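Local coordinates for glycosyl hydrolase family 62 protein (Coprinopsis cinerea, PDB 5B6T), which probably removes alpha-L-arabinofuranosyl side groups from arabinoxylan by hydrolysis, as an alpha-L-arabinofuranosidase of glycoside hydrolase family 62, at residues R22-S30 and Y299-G307; F41-L52 and L76-V86. All blocks are in the same frame, centred on the assembly; numbering follows the deposited sequence.

Interaction 1: R22-S30 and Y299-G307. With GOL (glycerol), chain E.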
loop_
_atom_site.group_PDB
_atom_site.type_symbol
_atom_site.label_atom_id
_atom_site.label_comp_id
_atom_site.label_asym_id
_atom_site.label_seq_id
_atom_site.Cartn_x
_atom_site.Cartn_y
_atom_site.Cartn_z
ATOM N N ARG A 22 -19.556 3.016 12.542
ATOM C CA ARG A 22 -20.205 2.293 11.427
ATOM C C ARG A 22 -19.318 2.298 10.187
ATOM O O ARG A 22 -19.766 2.582 9.089
ATOM C CB ARG A 22 -21.566 2.889 11.040
ATOM C CG ARG A 22 -22.561 3.061 12.163
ATOM C CD ARG A 22 -22.926 1.768 12.779
ATOM N NE ARG A 22 -23.894 1.937 13.872
ATOM C CZ ARG A 22 -23.929 1.172 14.957
ATOM N NH1 ARG A 22 -23.025 0.203 15.132
ATOM N NH2 ARG A 22 -24.852 1.397 15.885
ATOM N N ILE A 23 -18.032 2.026 10.397
ATOM C CA ILE A 23 -17.074 1.907 9.305
ATOM C C ILE A 23 -17.519 0.725 8.412
ATOM O O ILE A 23 -17.906 -0.332 8.897
ATOM C CB ILE A 23 -15.631 1.710 9.856
ATOM C CG1 ILE A 23 -15.168 2.919 10.695
ATOM C CG2 ILE A 23 -14.648 1.423 8.720
ATOM C CD1 ILE A 23 -15.395 4.277 10.081
ATOM N N GLN A 24 -17.496 0.924 7.105
ATOM C CA GLN A 24 -17.953 -0.084 6.159
ATOM C C GLN A 24 -16.810 -0.956 5.606
ATOM O O GLN A 24 -16.990 -2.158 5.437
ATOM C CB GLN A 24 -18.757 0.585 5.040
ATOM C CG GLN A 24 -20.073 1.161 5.622
ATOM C CD GLN A 24 -20.912 2.074 4.709
ATOM O OE1 GLN A 24 -22.145 1.908 4.631
ATOM N NE2 GLN A 24 -20.295 3.048 4.074
ATOM N N GLY A 25 -15.638 -0.365 5.370
ATOM C CA GLY A 25 -14.494 -1.100 4.856
ATOM C C GLY A 25 -13.230 -0.782 5.656
ATOM O O GLY A 25 -13.043 0.345 6.125
ATOM N N ILE A 26 -12.355 -1.777 5.797
ATOM C CA ILE A 26 -10.983 -1.579 6.311
ATOM C C ILE A 26 -10.086 -1.864 5.127
ATOM O O ILE A 26 -10.224 -2.895 4.488
ATOM C CB ILE A 26 -10.648 -2.518 7.479
ATOM C CG1 ILE A 26 -11.592 -2.252 8.639
ATOM C CG2 ILE A 26 -9.194 -2.415 7.898
ATOM C CD1 ILE A 26 -11.511 -0.883 9.236
ATOM N N LYS A 27 -9.201 -0.910 4.806
ATOM C CA LYS A 27 -8.626 -0.830 3.478
ATOM C C LYS A 27 -7.133 -0.463 3.486
ATOM O O LYS A 27 -6.600 0.047 4.459
ATOM C CB LYS A 27 -9.367 0.242 2.676
ATOM C CG LYS A 27 -10.832 -0.069 2.430
ATOM C CD LYS A 27 -11.433 0.917 1.440
ATOM C CE LYS A 27 -10.946 0.659 0.032
ATOM N NZ LYS A 27 -11.338 1.772 -0.868
ATOM N N ASP A 28 -6.491 -0.713 2.352
ATOM C CA ASP A 28 -5.221 -0.099 2.007
ATOM C C ASP A 28 -4.111 -0.314 3.062
ATOM O O ASP A 28 -3.437 0.648 3.451
ATOM C CB ASP A 28 -5.404 1.418 1.794
ATOM C CG ASP A 28 -6.638 1.785 0.994
ATOM O OD1 ASP A 28 -6.945 1.077 0.031
ATOM O OD2 ASP A 28 -7.262 2.831 1.361
ATOM N N PRO A 29 -3.891 -1.565 3.516
ATOM C CA PRO A 29 -3.047 -1.757 4.679
ATOM C C PRO A 29 -1.570 -1.516 4.445
ATOM O O PRO A 29 -1.043 -1.836 3.371
ATOM C CB PRO A 29 -3.263 -3.248 5.036
ATOM C CG PRO A 29 -3.665 -3.872 3.734
ATOM C CD PRO A 29 -4.494 -2.836 3.057
ATOM N N SER A 30 -0.899 -1.021 5.488
ATOM C CA SER A 30 0.537 -1.010 5.580
ATOM C C SER A 30 0.950 -1.837 6.808
ATOM O O SER A 30 0.267 -1.814 7.821
ATOM C CB SER A 30 1.045 0.425 5.736
ATOM O OG SER A 30 2.456 0.476 5.598
ATOM N N TYR A 299 -19.002 2.911 -4.119
ATOM C CA TYR A 299 -17.627 2.431 -3.887
ATOM C C TYR A 299 -17.191 2.602 -2.431
ATOM O O TYR A 299 -16.649 1.670 -1.849
ATOM C CB TYR A 299 -16.615 3.113 -4.834
ATOM C CG TYR A 299 -15.177 2.671 -4.562
ATOM C CD1 TYR A 299 -14.695 1.464 -5.066
ATOM C CD2 TYR A 299 -14.341 3.426 -3.748
ATOM C CE1 TYR A 299 -13.398 1.051 -4.806
ATOM C CE2 TYR A 299 -13.051 2.993 -3.466
ATOM C CZ TYR A 299 -12.606 1.800 -3.989
ATOM O OH TYR A 299 -11.323 1.392 -3.703
ATOM N N ASN A 300 -17.450 3.765 -1.827
ATOM C CA ASN A 300 -16.936 4.055 -0.465
ATOM C C ASN A 300 -17.605 3.241 0.657
ATOM O O ASN A 300 -17.104 3.179 1.786
ATOM C CB ASN A 300 -17.042 5.559 -0.152
ATOM C CG ASN A 300 -16.058 6.396 -0.943
ATOM O OD1 ASN A 300 -15.052 5.899 -1.457
ATOM N ND2 ASN A 300 -16.347 7.700 -1.041
ATOM N N SER A 301 -18.735 2.609 0.348
ATOM C CA SER A 301 -19.470 1.817 1.286
ATOM C C SER A 301 -19.182 0.318 1.151
ATOM O O SER A 301 -19.786 -0.485 1.845
ATOM C CB SER A 301 -20.971 2.087 1.115
ATOM O OG SER A 301 -21.455 1.562 -0.099
ATOM N N LEU A 302 -18.286 -0.069 0.235
ATOM C CA LEU A 302 -18.055 -1.494 -0.020
ATOM C C LEU A 302 -17.414 -2.180 1.191
ATOM O O LEU A 302 -16.526 -1.610 1.857
ATOM C CB LEU A 302 -17.160 -1.705 -1.239
ATOM C CG LEU A 302 -17.767 -1.350 -2.596
ATOM C CD1 LEU A 302 -16.642 -1.302 -3.620
ATOM C CD2 LEU A 302 -18.870 -2.305 -3.027
ATOM N N PRO A 303 -17.815 -3.425 1.470
ATOM C CA PRO A 303 -17.324 -4.084 2.680
ATOM C C PRO A 303 -15.962 -4.767 2.528
ATOM O O PRO A 303 -15.830 -5.982 2.661
ATOM C CB PRO A 303 -18.450 -5.087 2.994
ATOM C CG PRO A 303 -18.996 -5.430 1.660
ATOM C CD PRO A 303 -18.920 -4.184 0.836
ATOM N N TRP A 304 -14.942 -3.953 2.333
ATOM C CA TRP A 304 -13.555 -4.465 2.249
ATOM C C TRP A 304 -13.090 -5.006 3.588
ATOM O O TRP A 304 -13.347 -4.410 4.637
ATOM C CB TRP A 304 -12.576 -3.374 1.790
ATOM C CG TRP A 304 -12.840 -2.841 0.431
ATOM C CD1 TRP A 304 -13.528 -1.719 0.132
ATOM C CD2 TRP A 304 -12.409 -3.396 -0.816
ATOM N NE1 TRP A 304 -13.545 -1.517 -1.220
ATOM C CE2 TRP A 304 -12.871 -2.546 -1.831
ATOM C CE3 TRP A 304 -11.687 -4.533 -1.170
ATOM C CZ2 TRP A 304 -12.655 -2.807 -3.189
ATOM C CZ3 TRP A 304 -11.437 -4.783 -2.521
ATOM C CH2 TRP A 304 -11.929 -3.933 -3.517
ATOM N N LYS A 305 -12.359 -6.122 3.529
ATOM C CA LYS A 305 -11.727 -6.753 4.700
ATOM C C LYS A 305 -10.318 -7.144 4.290
ATOM O O LYS A 305 -10.039 -7.310 3.107
ATOM C CB LYS A 305 -12.537 -7.973 5.173
ATOM C CG LYS A 305 -13.994 -7.599 5.488
ATOM C CD LYS A 305 -14.842 -8.775 5.882
ATOM C CE LYS A 305 -16.312 -8.463 5.727
ATOM N NZ LYS A 305 -16.800 -7.282 6.512
ATOM N N LEU A 306 -9.444 -7.282 5.272
ATOM C CA LEU A 306 -8.045 -7.640 5.015
ATOM C C LEU A 306 -7.862 -9.148 5.144
ATOM O O LEU A 306 -8.342 -9.752 6.109
ATOM C CB LEU A 306 -7.118 -6.926 6.008
ATOM C CG LEU A 306 -7.290 -5.400 6.138
ATOM C CD1 LEU A 306 -6.216 -4.816 7.025
ATOM C CD2 LEU A 306 -7.319 -4.713 4.780
ATOM N N GLY A 307 -7.144 -9.713 4.192
ATOM C CA GLY A 307 -6.656 -11.087 4.234
ATOM C C GLY A 307 -5.182 -11.182 3.914
ATOM O O GLY A 307 -4.511 -10.159 3.641
HETATM C C1 GOL E . -6.966 4.582 -1.682
HETATM O O1 GOL E . -6.414 5.750 -2.281
HETATM C C2 GOL E . -8.424 4.725 -1.940
HETATM O O2 GOL E . -8.833 3.689 -2.860
HETATM C C3 GOL E . -9.102 4.835 -0.584
HETATM O O3 GOL E . -9.323 3.566 0.016
HETATM O O HOH W 1 -15.933 -4.643 5.775
HETATM O O HOH W 2 -14.162 1.404 -0.653
#

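Interaction 2: F41-L52 and L76-V86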
loop_
_atom_site.group_PDB
_atom_site.type_symbol
_atom_site.label_atom_id
_atom_site.label_comp_id
_atom_site.label_asym_id
_atom_site.label_seq_id
_atom_site.Cartn_x
_atom_site.Cartn_y
_atom_site.Cartn_z
ATOM N N PHE A 41 -1.410 -0.417 9.766
ATOM C CA PHE A 41 -2.141 0.838 9.568
ATOM C C PHE A 41 -3.056 0.664 8.394
ATOM O O PHE A 41 -2.665 0.060 7.405
ATOM C CB PHE A 41 -1.150 1.983 9.296
ATOM C CG PHE A 41 -0.224 2.248 10.438
ATOM C CD1 PHE A 41 0.860 1.427 10.696
ATOM C CD2 PHE A 41 -0.475 3.312 11.293
ATOM C CE1 PHE A 41 1.671 1.649 11.804
ATOM C CE2 PHE A 41 0.362 3.561 12.358
ATOM C CZ PHE A 41 1.442 2.745 12.599
ATOM N N ALA A 42 -4.295 1.164 8.497
ATOM C CA ALA A 42 -5.261 0.962 7.432
ATOM C C ALA A 42 -6.156 2.174 7.321
ATOM O O ALA A 42 -6.286 2.936 8.294
ATOM C CB ALA A 42 -6.088 -0.294 7.726
ATOM N N SER A 43 -6.766 2.333 6.142
ATOM C CA SER A 43 -7.862 3.296 5.979
ATOM C C SER A 43 -9.144 2.757 6.587
ATOM O O SER A 43 -9.485 1.602 6.407
ATOM C CB SER A 43 -8.155 3.575 4.501
ATOM O OG SER A 43 -6.978 3.944 3.830
ATOM N N THR A 44 -9.876 3.617 7.295
ATOM C CA THR A 44 -11.298 3.368 7.562
ATOM C C THR A 44 -12.111 4.016 6.446
ATOM O O THR A 44 -11.831 5.168 6.073
ATOM C CB THR A 44 -11.727 3.919 8.933
ATOM O OG1 THR A 44 -11.576 5.357 8.993
ATOM C CG2 THR A 44 -10.890 3.319 10.035
ATOM N N ALA A 45 -13.098 3.296 5.914
ATOM C CA ALA A 45 -13.874 3.768 4.794
ATOM C C ALA A 45 -15.356 3.616 5.015
ATOM O O ALA A 45 -15.853 2.529 5.415
ATOM C CB ALA A 45 -13.489 3.044 3.520
ATOM N N LYS A 46 -16.070 4.699 4.710
ATOM C CA LYS A 46 -17.526 4.701 4.675
ATOM C C LYS A 46 -17.992 5.825 3.748
ATOM O O LYS A 46 -17.190 6.646 3.334
ATOM C CB LYS A 46 -18.115 4.866 6.086
ATOM C CG LYS A 46 -17.510 5.999 6.903
ATOM C CD LYS A 46 -18.166 6.096 8.267
ATOM C CE LYS A 46 -17.461 7.127 9.120
ATOM N NZ LYS A 46 -18.161 7.382 10.409
ATOM N N THR A 47 -19.298 5.885 3.460
ATOM C CA THR A 47 -19.828 6.937 2.599
ATOM C C THR A 47 -19.417 8.311 3.105
ATOM O O THR A 47 -19.142 9.195 2.317
ATOM C CB THR A 47 -21.380 6.865 2.580
ATOM O OG1 THR A 47 -21.753 5.607 2.034
ATOM C CG2 THR A 47 -21.999 7.997 1.733
ATOM N N GLU A 48 -19.373 8.478 4.418
ATOM C CA GLU A 48 -19.116 9.779 5.034
ATOM C C GLU A 48 -17.652 10.205 4.966
ATOM O O GLU A 48 -17.343 11.390 5.081
ATOM C CB GLU A 48 -19.570 9.757 6.494
ATOM C CG GLU A 48 -21.075 9.924 6.659
ATOM C CD GLU A 48 -21.639 9.178 7.853
ATOM O OE1 GLU A 48 -20.902 8.924 8.849
ATOM O OE2 GLU A 48 -22.844 8.829 7.781
ATOM N N GLY A 49 -16.730 9.265 4.795
ATOM C CA GLY A 49 -15.338 9.685 4.707
ATOM C C GLY A 49 -14.332 8.609 5.059
ATOM O O GLY A 49 -14.681 7.446 5.277
ATOM N N TYR A 50 -13.084 9.065 5.072
ATOM C CA TYR A 50 -11.916 8.240 5.317
ATOM C C TYR A 50 -11.086 8.814 6.424
ATOM O O TYR A 50 -10.879 10.021 6.499
ATOM C CB TYR A 50 -11.040 8.197 4.078
ATOM C CG TYR A 50 -11.576 7.305 2.988
ATOM C CD1 TYR A 50 -12.633 7.697 2.188
ATOM C CD2 TYR A 50 -10.992 6.078 2.747
ATOM C CE1 TYR A 50 -13.133 6.859 1.199
ATOM C CE2 TYR A 50 -11.454 5.249 1.767
ATOM C CZ TYR A 50 -12.530 5.624 0.986
ATOM O OH TYR A 50 -12.963 4.746 0.000
ATOM N N ASN A 51 -10.548 7.930 7.264
ATOM C CA ASN A 51 -9.485 8.306 8.208
ATOM C C ASN A 51 -8.593 7.045 8.367
ATOM O O ASN A 51 -8.625 6.152 7.525
ATOM C CB ASN A 51 -10.082 8.898 9.512
ATOM C CG ASN A 51 -9.125 9.850 10.262
ATOM O OD1 ASN A 51 -9.235 11.092 10.188
ATOM N ND2 ASN A 51 -8.271 9.292 11.069
ATOM N N LEU A 52 -7.801 6.986 9.414
ATOM C CA LEU A 52 -6.783 5.954 9.563
ATOM C C LEU A 52 -6.901 5.295 10.922
ATOM O O LEU A 52 -7.237 5.935 11.915
ATOM C CB LEU A 52 -5.379 6.568 9.434
ATOM C CG LEU A 52 -5.021 7.220 8.091
ATOM C CD1 LEU A 52 -3.662 7.923 8.139
ATOM C CD2 LEU A 52 -5.002 6.211 6.952
ATOM N N LEU A 76 -2.579 13.633 14.506
ATOM C CA LEU A 76 -2.954 13.365 13.121
ATOM C C LEU A 76 -4.391 13.837 12.790
ATOM O O LEU A 76 -4.638 14.437 11.742
ATOM C CB LEU A 76 -2.781 11.860 12.844
ATOM C CG LEU A 76 -2.985 11.405 11.398
ATOM C CD1 LEU A 76 -2.041 10.258 11.032
ATOM C CD2 LEU A 76 -4.425 10.978 11.131
ATOM N N GLY A 77 -5.315 13.568 13.704
ATOM C CA GLY A 77 -6.592 14.306 13.761
ATOM C C GLY A 77 -7.676 13.887 12.795
ATOM O O GLY A 77 -7.486 12.987 11.983
ATOM N N THR A 78 -8.854 14.496 12.980
ATOM C CA THR A 78 -9.992 14.304 12.110
ATOM C C THR A 78 -9.808 15.008 10.772
ATOM O O THR A 78 -8.899 15.820 10.579
ATOM C CB THR A 78 -11.301 14.824 12.759
ATOM O OG1 THR A 78 -11.143 16.199 13.110
ATOM C CG2 THR A 78 -11.677 14.001 13.982
ATOM N N GLY A 79 -10.668 14.620 9.854
ATOM C CA GLY A 79 -10.609 15.061 8.493
ATOM C C GLY A 79 -10.258 13.888 7.630
ATOM O O GLY A 79 -10.128 12.779 8.119
ATOM N N TYR A 80 -10.127 14.140 6.338
ATOM C CA TYR A 80 -9.817 13.093 5.388
ATOM C C TYR A 80 -8.333 12.715 5.462
ATOM O O TYR A 80 -7.454 13.580 5.308
ATOM C CB TYR A 80 -10.150 13.580 3.978
ATOM C CG TYR A 80 -9.750 12.634 2.878
ATOM C CD1 TYR A 80 -10.587 11.608 2.482
ATOM C CD2 TYR A 80 -8.524 12.759 2.263
ATOM C CE1 TYR A 80 -10.211 10.722 1.483
ATOM C CE2 TYR A 80 -8.142 11.883 1.258
ATOM C CZ TYR A 80 -9.000 10.890 0.880
ATOM O OH TYR A 80 -8.629 10.021 -0.118
ATOM N N ARG A 81 -8.074 11.424 5.692
ATOM C CA ARG A 81 -6.737 10.834 5.527
ATOM C C ARG A 81 -6.981 9.419 5.019
ATOM O O ARG A 81 -7.901 8.746 5.478
ATOM C CB ARG A 81 -5.925 10.772 6.838
ATOM C CG ARG A 81 -5.539 12.113 7.444
ATOM C CD ARG A 81 -6.564 12.546 8.476
ATOM N NE ARG A 81 -6.142 13.718 9.240
ATOM C CZ ARG A 81 -6.174 14.964 8.796
ATOM N NH1 ARG A 81 -6.621 15.253 7.572
ATOM N NH2 ARG A 81 -5.820 15.945 9.603
ATOM N N ALA A 82 -6.143 8.959 4.096
ATOM C CA ALA A 82 -6.317 7.606 3.542
ATOM C C ALA A 82 -5.026 7.032 2.984
ATOM O O ALA A 82 -4.138 7.779 2.556
ATOM C CB ALA A 82 -7.389 7.576 2.476
ATOM N N ALA A 83 -4.977 5.706 2.992
ATOM C CA ALA A 83 -3.945 4.896 2.317
ATOM C C ALA A 83 -2.543 5.116 2.884
ATOM O O ALA A 83 -1.683 5.774 2.281
ATOM C CB ALA A 83 -4.001 5.067 0.791
ATOM N N PRO A 84 -2.301 4.541 4.055
ATOM C CA PRO A 84 -1.072 4.808 4.764
ATOM C C PRO A 84 0.117 3.932 4.315
ATOM O O PRO A 84 -0.062 2.825 3.780
ATOM C CB PRO A 84 -1.449 4.478 6.204
ATOM C CG PRO A 84 -2.438 3.363 6.078
ATOM C CD PRO A 84 -3.209 3.667 4.833
ATOM N N GLN A 85 1.336 4.413 4.611
ATOM C CA GLN A 85 2.566 3.651 4.457
ATOM C C GLN A 85 3.432 3.980 5.649
ATOM O O GLN A 85 3.781 5.132 5.830
ATOM C CB GLN A 85 3.325 4.022 3.177
ATOM C CG GLN A 85 4.600 3.192 3.015
ATOM C CD GLN A 85 5.625 3.842 2.123
ATOM O OE1 GLN A 85 5.653 5.049 1.937
ATOM N NE2 GLN A 85 6.524 3.021 1.612
ATOM N N VAL A 86 3.783 2.982 6.450
ATOM C CA VAL A 86 4.661 3.179 7.599
ATOM C C VAL A 86 6.073 2.669 7.337
ATOM O O VAL A 86 6.253 1.604 6.755
ATOM C CB VAL A 86 4.087 2.519 8.897
ATOM C CG1 VAL A 86 4.038 0.995 8.805
ATOM C CG2 VAL A 86 4.894 2.953 10.124
#

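Interaction 1: R22-S30 and Y299-G307
Lys27 reaches over the indole of Trp304 to the phenol of Tyr299 where two neighbouring sheets of the five-bladed beta-propeller meet. A bend at chi3 (73°) lays the lysine chain across the ring, putting Lys27 CE 3.8 Å from the centroid of the Trp304 five-membered ring, a CH-pi contact over the face. Lys27 NZ donates to Tyr299 OH at 2.9 Å, to O3 of a glycerol, probably from the crystallisation liquor, at 2.8 Å, and to a water also bonded to Tyr299 O; the glycerol hydroxyl bonds Asp28 OD2. Tyr299 CB points away, but CG anti to the backbone N (chi1 177°) brings the phenol back to the amine, its nearest atom about 3 Å from a bound lead ion. A leucine in place of Lys27 would probably leave Tyr299 OH and the glycerol oxygen without their shared donor and strip the Trp304 face of part of its cover. Ile26 N bonds Trp304 O at 3.0 Å, nearly straight (167°). Leu306 forks: CD1 meets Ile26 CG2 at 3.9 Å, CD2 lies 3.8 Å from Pro29 CD. At Gly25 a CB would hit Leu302 O. Another water joins Gln24 O, Trp304 O and Lys305 NZ.

Interaction 2: F41-L52 and L76-V86
From Ala42 beside Pro84 to Ser43 beside Ala82, strand 41-46 runs antiparallel to strand 82-86 (175°, axes 5.6 Å apart), whereas strand 49-52, returned by a type I turn at Lys46-Gly49, heads roughly the same way as 82-86. These strands belong to two successive propeller sheets, and side chains do most of the joining. Ser43 OG accepts Ala83 N at 2.8 Å and is also hydrogen-bonded to Asp28, which fixes the hydroxyl between two strands. Further along, Arg81 N bonds Tyr50 O at 3.2 Å, approaching from well above the carbonyl plane. The aromatic side chains of Tyr50 and Tyr80 lie alongside each other and point the same way, their planes oblique at 64°, with Tyr50 CB 3.7 Å from Tyr80 CE1; their hydroxyls go on to Asn300 and Gln100 respectively. Arg81 bends at chi2 (94°) and curls back on its own loop, where NH2 and NE both grip Leu76 O side-on (2.9 and 3.0 Å) and NH1 takes Tyr80 O, which fixes the rotation of the guanidinium, while Arg81 CB packs on Leu52. Leu52 slides past Pro84, with CD2 3.8 Å from Pro84 CD, and crosses Leu76 at about a right angle, with CD1 toward it. At the inner end, Phe41 sets CB on the Pro84 ring and CD1 against Val86 CG1, 3.7 Å away. Strand 25-34 flanks 41-46 within its sheet, strand 94-100 flanks 82-89 in the next, touching Phe41, Arg81 and Ala82, and strand 142-148 lies beyond Ala83 and Gln85.

In the fold
From the N terminus the chain first lays down strand 7-9, then 25-34, 37-46, 49-57 and 68-70, and moves on to 82-89. Interaction 2 closes this short excursion of 23 residues, joining one propeller sheet to the next. Interaction 1 closes a far longer loop of 268 residues, in which the chain builds the following sheets before strand 305-311 returns to the sheet of 7-9, beside 25-34; interaction 2 lies wholly within that span. The two contacts, about 10 Å apart between centres, share the sheet that holds strands 25-34 and 37-46 and tie it to both its neighbours. They meet at Asp28 with Ser43 and at Asn300 with Tyr50, near the bound glycerol.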